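Local coordinates for protein type I modular polyketide synthase (Streptomyces albus subsp. albus, PDB 6IYT) that probably loads an extender unit, thought to be ethylmalonyl from ethylmalonyl-coenzyme A, onto the acyl carrier protein of its salinomycin polyketide synthase module, at residues 248-259 with 285-296; 320-331 with 367-375. All coordinates share one frame; numbering follows the deposited sequence.

Contact 1 of 2, residues 248-259 with 285-296; sequences GKGAVASVSLPA and RSVTVAGQVAAL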
loop_
_atom_site.group_PDB
_atom_site.type_symbol
_atom_site.label_atom_id
_atom_site.label_comp_id
_atom_site.label_asym_id
_atom_site.label_seq_id
_atom_site.Cartn_x
_atom_site.Cartn_y
_atom_site.Cartn_z
ATOM N N GLY A 248 -14.656 -3.153 21.910
ATOM C CA GLY A 248 -15.965 -3.656 22.332
ATOM C C GLY A 248 -17.088 -2.634 22.196
ATOM O O GLY A 248 -18.257 -2.988 22.161
ATOM N N LYS A 249 -16.742 -1.366 22.180
ATOM C CA LYS A 249 -17.754 -0.300 22.178
ATOM C C LYS A 249 -18.153 0.120 20.775
ATOM O O LYS A 249 -19.093 0.910 20.596
ATOM C CB LYS A 249 -17.244 0.884 22.964
ATOM C CG LYS A 249 -16.923 0.514 24.406
ATOM C CD LYS A 249 -16.503 1.698 25.224
ATOM C CE LYS A 249 -16.451 1.330 26.699
ATOM N NZ LYS A 249 -15.161 1.722 27.334
ATOM N N GLY A 250 -17.406 -0.351 19.774
ATOM C CA GLY A 250 -17.619 0.080 18.408
ATOM C C GLY A 250 -16.644 -0.551 17.455
ATOM O O GLY A 250 -15.701 -1.192 17.874
ATOM N N ALA A 251 -16.906 -0.378 16.160
ATOM C CA ALA A 251 -16.003 -0.770 15.138
ATOM C C ALA A 251 -16.286 0.069 13.881
ATOM O O ALA A 251 -17.070 1.037 13.922
ATOM C CB ALA A 251 -16.145 -2.254 14.862
ATOM N N VAL A 252 -15.597 -0.242 12.795
ATOM C CA VAL A 252 -15.836 0.403 11.514
ATOM C C VAL A 252 -16.084 -0.654 10.424
ATOM O O VAL A 252 -15.453 -1.656 10.421
ATOM C CB VAL A 252 -14.618 1.199 11.050
ATOM C CG1 VAL A 252 -14.800 1.781 9.669
ATOM C CG2 VAL A 252 -14.284 2.281 12.045
ATOM N N ALA A 253 -17.014 -0.337 9.555
ATOM C CA ALA A 253 -17.366 -1.199 8.436
ATOM C C ALA A 253 -17.168 -0.475 7.123
ATOM O O ALA A 253 -17.419 0.716 7.006
ATOM C CB ALA A 253 -18.822 -1.658 8.555
ATOM N N SER A 254 -16.727 -1.207 6.118
ATOM C CA SER A 254 -16.762 -0.724 4.766
ATOM C C SER A 254 -18.147 -1.000 4.161
ATOM O O SER A 254 -18.699 -2.075 4.350
ATOM C CB SER A 254 -15.703 -1.426 3.955
ATOM O OG SER A 254 -15.893 -2.806 4.101
ATOM N N VAL A 255 -18.602 -0.092 3.312
ATOM C CA VAL A 255 -19.900 -0.237 2.630
ATOM C C VAL A 255 -19.771 0.262 1.230
ATOM O O VAL A 255 -19.365 1.384 1.021
ATOM C CB VAL A 255 -20.979 0.607 3.318
ATOM C CG1 VAL A 255 -22.291 0.536 2.532
ATOM C CG2 VAL A 255 -21.168 0.161 4.760
ATOM N N SER A 256 -20.059 -0.578 0.238
ATOM C CA SER A 256 -19.981 -0.118 -1.157
ATOM C C SER A 256 -21.288 0.540 -1.649
ATOM O O SER A 256 -21.956 0.021 -2.552
ATOM C CB SER A 256 -19.590 -1.274 -2.083
ATOM O OG SER A 256 -18.477 -1.958 -1.560
ATOM N N LEU A 257 -21.623 1.685 -1.052
ATOM C CA LEU A 257 -22.689 2.555 -1.521
ATOM C C LEU A 257 -22.218 3.999 -1.377
ATOM O O LEU A 257 -21.378 4.284 -0.549
ATOM C CB LEU A 257 -23.928 2.383 -0.672
ATOM C CG LEU A 257 -24.767 1.119 -0.766
ATOM C CD1 LEU A 257 -25.840 1.214 0.289
ATOM C CD2 LEU A 257 -25.383 0.912 -2.155
ATOM N N PRO A 258 -22.838 4.912 -2.116
ATOM C CA PRO A 258 -22.602 6.347 -1.995
ATOM C C PRO A 258 -22.959 6.851 -0.611
ATOM O O PRO A 258 -23.901 6.352 -0.009
ATOM C CB PRO A 258 -23.545 6.961 -3.056
ATOM C CG PRO A 258 -23.893 5.853 -3.973
ATOM C CD PRO A 258 -23.805 4.583 -3.184
ATOM N N ALA A 259 -22.252 7.882 -0.144
ATOM C CA ALA A 259 -22.511 8.454 1.174
ATOM C C ALA A 259 -23.985 8.735 1.398
ATOM O O ALA A 259 -24.521 8.394 2.421
ATOM C CB ALA A 259 -21.697 9.714 1.387
ATOM N N ARG A 285 -18.617 5.416 -4.585
ATOM C CA ARG A 285 -19.496 4.351 -4.165
ATOM C C ARG A 285 -18.842 3.497 -3.105
ATOM O O ARG A 285 -19.161 2.333 -2.953
ATOM C CB ARG A 285 -19.906 3.489 -5.361
ATOM C CG ARG A 285 -20.667 4.270 -6.421
ATOM C CD ARG A 285 -21.944 3.556 -6.828
ATOM N NE ARG A 285 -22.372 3.947 -8.165
ATOM C CZ ARG A 285 -22.925 5.121 -8.471
ATOM N NH1 ARG A 285 -23.229 5.398 -9.733
ATOM N NH2 ARG A 285 -23.192 6.005 -7.521
ATOM N N SER A 286 -18.032 4.129 -2.278
ATOM C CA SER A 286 -17.299 3.414 -1.276
ATOM C C SER A 286 -17.114 4.299 -0.035
ATOM O O SER A 286 -16.398 5.295 -0.089
ATOM C CB SER A 286 -15.932 3.028 -1.845
ATOM O OG SER A 286 -15.125 2.537 -0.816
ATOM N N VAL A 287 -17.730 3.910 1.075
ATOM C CA VAL A 287 -17.607 4.665 2.353
ATOM C C VAL A 287 -17.385 3.707 3.503
ATOM O O VAL A 287 -17.385 2.485 3.304
ATOM C CB VAL A 287 -18.857 5.542 2.672
ATOM C CG1 VAL A 287 -19.182 6.478 1.507
ATOM C CG2 VAL A 287 -20.056 4.671 3.031
ATOM N N THR A 288 -16.967 4.241 4.642
ATOM C CA THR A 288 -16.889 3.482 5.859
ATOM C C THR A 288 -17.838 4.096 6.901
ATOM O O THR A 288 -18.070 5.210 6.879
ATOM C CB THR A 288 -15.475 3.479 6.457
ATOM O OG1 THR A 288 -15.077 4.810 6.655
ATOM C CG2 THR A 288 -14.488 2.830 5.506
ATOM N N VAL A 289 -18.298 3.261 7.789
ATOM C CA VAL A 289 -19.266 3.634 8.816
ATOM C C VAL A 289 -18.766 3.173 10.188
ATOM O O VAL A 289 -18.323 2.037 10.327
ATOM C CB VAL A 289 -20.614 2.969 8.557
ATOM C CG1 VAL A 289 -21.593 3.289 9.693
ATOM C CG2 VAL A 289 -21.177 3.411 7.210
ATOM N N ALA A 290 -18.704 4.101 11.148
ATOM C CA ALA A 290 -18.247 3.799 12.500
ATOM C C ALA A 290 -19.418 3.793 13.462
ATOM O O ALA A 290 -20.319 4.603 13.348
ATOM C CB ALA A 290 -17.226 4.840 12.953
ATOM N N GLY A 291 -19.334 2.967 14.493
ATOM C CA GLY A 291 -20.218 3.108 15.617
ATOM C C GLY A 291 -20.366 1.835 16.415
ATOM O O GLY A 291 -19.604 0.874 16.242
ATOM N N GLN A 292 -21.445 1.772 17.180
ATOM C CA GLN A 292 -21.682 0.680 18.109
ATOM C C GLN A 292 -21.733 -0.647 17.347
ATOM O O GLN A 292 -22.282 -0.715 16.265
ATOM C CB GLN A 292 -23.013 0.940 18.818
ATOM C CG GLN A 292 -23.450 -0.154 19.739
ATOM C CD GLN A 292 -24.956 -0.216 19.853
ATOM O OE1 GLN A 292 -25.595 -0.923 19.086
ATOM N NE2 GLN A 292 -25.520 0.745 20.568
ATOM N N VAL A 293 -21.158 -1.698 17.928
ATOM C CA VAL A 293 -20.979 -2.966 17.206
ATOM C C VAL A 293 -22.315 -3.594 16.801
ATOM O O VAL A 293 -22.486 -4.013 15.663
ATOM C CB VAL A 293 -20.176 -3.977 18.044
ATOM C CG1 VAL A 293 -20.100 -5.330 17.325
ATOM C CG2 VAL A 293 -18.787 -3.430 18.317
ATOM N N ALA A 294 -23.257 -3.650 17.732
ATOM C CA ALA A 294 -24.549 -4.296 17.448
ATOM C C ALA A 294 -25.276 -3.609 16.298
ATOM O O ALA A 294 -25.730 -4.271 15.342
ATOM C CB ALA A 294 -25.417 -4.304 18.693
ATOM N N ALA A 295 -25.346 -2.291 16.356
ATOM C CA ALA A 295 -25.967 -1.493 15.290
ATOM C C ALA A 295 -25.218 -1.675 13.971
ATOM O O ALA A 295 -25.822 -1.788 12.870
ATOM C CB ALA A 295 -25.981 -0.037 15.692
ATOM N N LEU A 296 -23.889 -1.692 14.062
ATOM C CA LEU A 296 -23.067 -1.829 12.874
ATOM C C LEU A 296 -23.292 -3.164 12.197
ATOM O O LEU A 296 -23.428 -3.245 10.962
ATOM C CB LEU A 296 -21.598 -1.671 13.246
ATOM C CG LEU A 296 -20.671 -1.422 12.072
ATOM C CD1 LEU A 296 -20.946 -0.070 11.422
ATOM C CD2 LEU A 296 -19.226 -1.506 12.548
HETATM O O HOH W 1 -20.682 -1.893 20.915
#

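Contact 2 of 2, residues 320-331 with 367-375; sequences HCAQVDPLHERI and FENCRRPVS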
loop_
_atom_site.group_PDB
_atom_site.type_symbol
_atom_site.label_atom_id
_atom_site.label_comp_id
_atom_site.label_asym_id
_atom_site.label_seq_id
_atom_site.Cartn_x
_atom_site.Cartn_y
_atom_site.Cartn_z
ATOM N N HIS A 320 -13.151 7.975 14.379
ATOM C CA HIS A 320 -13.748 8.773 13.320
ATOM C C HIS A 320 -15.238 9.022 13.580
ATOM O O HIS A 320 -16.019 9.158 12.650
ATOM C CB HIS A 320 -13.547 8.097 11.947
ATOM C CG HIS A 320 -12.114 7.859 11.608
ATOM N ND1 HIS A 320 -11.215 8.892 11.469
ATOM C CD2 HIS A 320 -11.376 6.721 11.600
ATOM C CE1 HIS A 320 -10.002 8.400 11.281
ATOM N NE2 HIS A 320 -10.062 7.096 11.422
ATOM N N CYS A 321 -15.602 9.061 14.841
ATOM C CA CYS A 321 -16.922 9.478 15.267
ATOM C C CYS A 321 -16.846 10.010 16.702
ATOM O O CYS A 321 -15.749 10.118 17.270
ATOM C CB CYS A 321 -17.903 8.305 15.171
ATOM S SG CYS A 321 -17.614 7.033 16.385
ATOM N N ALA A 322 -17.998 10.395 17.263
ATOM C CA ALA A 322 -18.039 11.040 18.585
ATOM C C ALA A 322 -17.531 10.164 19.728
ATOM O O ALA A 322 -17.263 10.661 20.818
ATOM C CB ALA A 322 -19.459 11.504 18.890
ATOM N N GLN A 323 -17.392 8.863 19.500
ATOM C CA GLN A 323 -16.793 7.985 20.540
ATOM C C GLN A 323 -15.406 8.420 20.938
ATOM O O GLN A 323 -14.967 8.128 22.047
ATOM C CB GLN A 323 -16.745 6.522 20.100
ATOM C CG GLN A 323 -18.121 5.856 20.065
ATOM C CD GLN A 323 -18.055 4.329 20.059
ATOM O OE1 GLN A 323 -17.108 3.706 20.607
ATOM N NE2 GLN A 323 -19.070 3.709 19.468
ATOM N N VAL A 324 -14.709 9.116 20.051
ATOM C CA VAL A 324 -13.374 9.548 20.390
ATOM C C VAL A 324 -13.363 10.878 21.149
ATOM O O VAL A 324 -12.373 11.208 21.765
ATOM C CB VAL A 324 -12.415 9.604 19.189
ATOM C CG1 VAL A 324 -12.443 8.299 18.408
ATOM C CG2 VAL A 324 -12.736 10.740 18.298
ATOM N N ASP A 325 -14.498 11.582 21.214
ATOM C CA ASP A 325 -14.506 12.852 21.951
ATOM C C ASP A 325 -14.084 12.748 23.427
ATOM O O ASP A 325 -13.344 13.603 23.916
ATOM C CB ASP A 325 -15.830 13.583 21.819
ATOM C CG ASP A 325 -15.966 14.289 20.477
ATOM O OD1 ASP A 325 -14.948 14.846 19.973
ATOM O OD2 ASP A 325 -17.064 14.261 19.908
ATOM N N PRO A 326 -14.553 11.711 24.143
ATOM C CA PRO A 326 -14.194 11.646 25.547
ATOM C C PRO A 326 -12.723 11.441 25.754
ATOM O O PRO A 326 -12.253 11.496 26.897
ATOM C CB PRO A 326 -14.976 10.440 26.064
ATOM C CG PRO A 326 -16.148 10.327 25.165
ATOM C CD PRO A 326 -15.714 10.848 23.825
ATOM N N LEU A 327 -12.024 11.023 24.707
ATOM C CA LEU A 327 -10.594 10.751 24.808
ATOM C C LEU A 327 -9.715 11.935 24.452
ATOM O O LEU A 327 -8.518 11.847 24.548
ATOM C CB LEU A 327 -10.202 9.574 23.924
ATOM C CG LEU A 327 -10.924 8.277 24.238
ATOM C CD1 LEU A 327 -10.365 7.157 23.377
ATOM C CD2 LEU A 327 -10.819 7.954 25.717
ATOM N N HIS A 328 -10.324 13.043 24.067
ATOM C CA HIS A 328 -9.607 14.203 23.556
ATOM C C HIS A 328 -8.464 14.631 24.483
ATOM O O HIS A 328 -7.319 14.793 24.048
ATOM C CB HIS A 328 -10.590 15.337 23.398
ATOM C CG HIS A 328 -10.056 16.505 22.645
ATOM N ND1 HIS A 328 -10.847 17.579 22.295
ATOM C CD2 HIS A 328 -8.811 16.791 22.203
ATOM C CE1 HIS A 328 -10.121 18.449 21.616
ATOM N NE2 HIS A 328 -8.872 18.012 21.584
ATOM N N GLU A 329 -8.792 14.905 25.732
ATOM C CA GLU A 329 -7.796 15.403 26.703
ATOM C C GLU A 329 -6.623 14.413 26.880
ATOM O O GLU A 329 -5.440 14.811 26.918
ATOM C CB GLU A 329 -8.473 15.671 28.047
ATOM C CG GLU A 329 -9.359 16.900 28.034
ATOM C CD GLU A 329 -10.591 16.745 27.151
ATOM O OE1 GLU A 329 -10.903 17.722 26.413
ATOM O OE2 GLU A 329 -11.241 15.664 27.208
ATOM N N ARG A 330 -6.954 13.141 26.976
ATOM C CA ARG A 330 -5.933 12.109 27.118
ATOM C C ARG A 330 -5.007 12.021 25.891
ATOM O O ARG A 330 -3.824 11.805 26.010
ATOM C CB ARG A 330 -6.571 10.759 27.436
ATOM C CG ARG A 330 -7.112 10.705 28.838
ATOM C CD ARG A 330 -8.042 9.534 29.057
ATOM N NE ARG A 330 -7.313 8.302 29.286
ATOM C CZ ARG A 330 -7.912 7.155 29.575
ATOM N NH1 ARG A 330 -9.222 7.106 29.660
ATOM N NH2 ARG A 330 -7.189 6.072 29.789
ATOM N N ILE A 331 -5.596 12.181 24.715
ATOM C CA ILE A 331 -4.815 12.093 23.499
ATOM C C ILE A 331 -3.815 13.240 23.445
ATOM O O ILE A 331 -2.638 13.030 23.139
ATOM C CB ILE A 331 -5.713 12.072 22.243
ATOM C CG1 ILE A 331 -6.425 10.713 22.137
ATOM C CG2 ILE A 331 -4.899 12.367 20.999
ATOM C CD1 ILE A 331 -7.689 10.735 21.275
ATOM N N PHE A 367 -5.155 14.172 17.182
ATOM C CA PHE A 367 -6.516 14.057 17.645
ATOM C C PHE A 367 -7.521 14.192 16.494
ATOM O O PHE A 367 -8.391 13.365 16.339
ATOM C CB PHE A 367 -6.854 15.066 18.715
ATOM C CG PHE A 367 -8.304 15.029 19.113
ATOM C CD1 PHE A 367 -8.791 13.964 19.846
ATOM C CD2 PHE A 367 -9.196 15.928 18.580
ATOM C CE1 PHE A 367 -10.155 13.848 20.109
ATOM C CE2 PHE A 367 -10.566 15.863 18.888
ATOM C CZ PHE A 367 -11.039 14.805 19.642
ATOM N N GLU A 368 -7.387 15.237 15.684
ATOM C CA GLU A 368 -8.297 15.431 14.553
ATOM C C GLU A 368 -8.234 14.239 13.599
ATOM O O GLU A 368 -9.256 13.793 13.073
ATOM C CB GLU A 368 -7.946 16.712 13.809
ATOM C CG GLU A 368 -8.193 17.994 14.601
ATOM C CD GLU A 368 -9.651 18.209 14.929
ATOM O OE1 GLU A 368 -10.487 18.167 13.983
ATOM O OE2 GLU A 368 -9.956 18.492 16.131
ATOM N N ASN A 369 -7.035 13.705 13.393
ATOM C CA ASN A 369 -6.870 12.537 12.515
ATOM C C ASN A 369 -7.722 11.338 12.960
ATOM O O ASN A 369 -8.302 10.654 12.116
ATOM C CB ASN A 369 -5.408 12.166 12.428
ATOM C CG ASN A 369 -5.180 10.795 11.848
ATOM O OD1 ASN A 369 -5.157 9.779 12.594
ATOM N ND2 ASN A 369 -4.892 10.746 10.576
ATOM N N CYS A 370 -7.878 11.126 14.270
ATOM C CA CYS A 370 -8.688 10.005 14.721
ATOM C C CYS A 370 -10.130 10.356 15.041
ATOM O O CYS A 370 -10.969 9.482 15.109
ATOM C CB CYS A 370 -8.041 9.277 15.866
ATOM S SG CYS A 370 -7.963 10.162 17.417
ATOM N N ARG A 371 -10.448 11.641 15.047
ATOM C CA ARG A 371 -11.830 12.099 15.313
ATOM C C ARG A 371 -12.625 12.357 14.067
ATOM O O ARG A 371 -13.817 12.017 13.997
ATOM C CB ARG A 371 -11.807 13.359 16.197
ATOM C CG ARG A 371 -13.168 14.013 16.380
ATOM C CD ARG A 371 -14.135 13.136 17.157
ATOM N NE ARG A 371 -15.493 13.714 17.220
ATOM C CZ ARG A 371 -16.449 13.548 16.296
ATOM N NH1 ARG A 371 -17.666 14.052 16.514
ATOM N NH2 ARG A 371 -16.216 12.917 15.152
ATOM N N ARG A 372 -12.024 13.009 13.098
ATOM C CA ARG A 372 -12.756 13.418 11.900
ATOM C C ARG A 372 -12.908 12.261 10.937
ATOM O O ARG A 372 -11.981 11.474 10.763
ATOM C CB ARG A 372 -12.053 14.555 11.216
ATOM C CG ARG A 372 -11.818 15.751 12.125
ATOM C CD ARG A 372 -12.956 16.772 12.032
ATOM N NE ARG A 372 -14.055 16.488 12.947
ATOM C CZ ARG A 372 -14.105 16.901 14.220
ATOM N NH1 ARG A 372 -15.185 16.659 14.961
ATOM N NH2 ARG A 372 -13.080 17.531 14.756
ATOM N N PRO A 373 -14.022 12.231 10.212
ATOM C CA PRO A 373 -14.130 11.359 9.020
ATOM C C PRO A 373 -12.986 11.560 8.054
ATOM O O PRO A 373 -12.476 12.681 7.894
ATOM C CB PRO A 373 -15.469 11.790 8.375
ATOM C CG PRO A 373 -15.767 13.133 8.966
ATOM C CD PRO A 373 -15.200 13.105 10.358
ATOM N N VAL A 374 -12.566 10.483 7.435
ATOM C CA VAL A 374 -11.460 10.510 6.484
ATOM C C VAL A 374 -11.980 10.993 5.128
ATOM O O VAL A 374 -12.707 10.272 4.430
ATOM C CB VAL A 374 -10.824 9.109 6.349
ATOM C CG1 VAL A 374 -9.517 9.183 5.555
ATOM C CG2 VAL A 374 -10.561 8.503 7.719
ATOM N N SER A 375 -11.446 12.110 4.673
ATOM C CA SER A 375 -11.836 12.665 3.398
ATOM C C SER A 375 -10.908 12.193 2.301
ATOM O O SER A 375 -10.137 12.964 1.775
ATOM C CB SER A 375 -11.827 14.188 3.461
ATOM O OG SER A 375 -12.755 14.633 4.396
#

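Contact 1 of 2, residues 248-259 with 285-296
Ala251 and Gly291 open a ladder of backbone hydrogen bonds that zips strand 251-255 antiparallel to strand 286-291. Two bonds join each of the hydrogen-bonded pairs Ala251-Gly291, Ala253-Val289 and Val255-Val287. The middle pair is short in both directions, with Ala253 N to Val289 O and Val289 N to Ala253 O each 2.8 Å; the last rung, Val287 N to Val255 O at 3.0 Å, is almost straight, 178° at the hydrogen. Between the rungs, CA-H...O contacts such as Val252 CA to Val289 O (3.2 Å) fill in the non-hydrogen-bonded positions.

Apolar side chains divide between the two faces. On the face of Ala251, Ala253 and Val255, Leu296 reaches back from the helix after Gln292: its CG is anti to the backbone N (chi1 -164°), which carries the two methyls onto the strand, CD1 at 3.9 Å from Ala253 CB and CD2 over Ala251. Farther along, Val255 CG2 meets Val289 CG2 at 4.1 Å. On the face of Val252, Ser254 and Thr288, Val252 CG1 packs on Thr288 CB and its CG2 on Ala290 CB.

The ends are held differently. One water gives a hydrogen bond to Gly248 O and accepts one from Val293 N, bridging the loop to the first turn of the helix, while Gln292 OE1 caps that helix by accepting from Ala295 N. At the far end Pro258 CG lies at the edge of the Arg285 guanidinium, 3.6 Å from NH2.

In the mixed sheet, strand 310-312 flanks 251-255 and strand 276-283 flanks 286-291. Val262 of helix 259-266 and Val300 and Leu303 of helix 293-305 pack on the Ala253-Val255 face, giving a two-layer alpha/beta sandwich that resembles the small ferredoxin-like subdomain of acyltransferases.

Contact 2 of 2, residues 320-331 with 367-375
His320 ND1 donates to Arg372 O at 2.8 Å, the acceptor lying near the ring plane while the donor stands above the plane of the carbonyl. A second bond of equal length, His320 N to Cys370 O, ties the same residue to the end of helix 363-371, which gives the main chain and the ring one bond each. The ring is sandwiched as well: Val374 CG2 sits over one face in a CH-pi contact, 3.8 Å from the centroid, and Cys370 O lies over the opposite face.

Toward helix 328-334, the His328 and Phe367 rings stack face to face, centroids 3.7 Å apart and planes only 7° from parallel. The Phe367 ring swings out opposite its own amide nitrogen (chi1 175°), and Ile331 CD1 closes on the ring edge at CD1, 3.7 Å away, while also meeting Cys370 SG. Arg371 extends to Asp325 in a salt bridge, NE to OD1 3.0 Å; its hydrogen bonds are weak, and the carboxylate and guanidinium planes are turned 62° apart. One guanidinium face rests on the peptide between Cys321 and Ala322, the other on NH1 of Arg372, whose own NH2 is paired with Glu368 OE1.

His320 NE2 is hydrogen-bonded to Ser213 OG, in a GxSxG sequence that fits a nucleophile elbow, and Asn369, held by Arg238 NH1 at OD1, gives ND2 to Ser213 O. This is consistent with the Ser-His dyad of malonyl transferase-like enzymes: with ND1 donating to a main-chain carbonyl, NE2 is turned to the serine, probably as the base that activates it for acyl transfer.

The two contacts follow one another along the chain, contact 1 closing before contact 2 opens, and their centres lie about 16 Å apart on the same side of the chain's centre. Both reach the mixed five-stranded sheet: contact 1 pairs two of its inner strands, and contact 2 supplies the short, weakly bonded strand at about 374-375 on its margin, which runs beside strand 276-283. They meet directly where Gln323 NE2 lies 3.0 Å from Lys249 O, a probable hydrogen bond. Contact 1 thus forms the middle of the small subdomain's sheet, while contact 2 joins that subdomain to helix 363-371 and Ser213 of the larger one, at the probable active site between them.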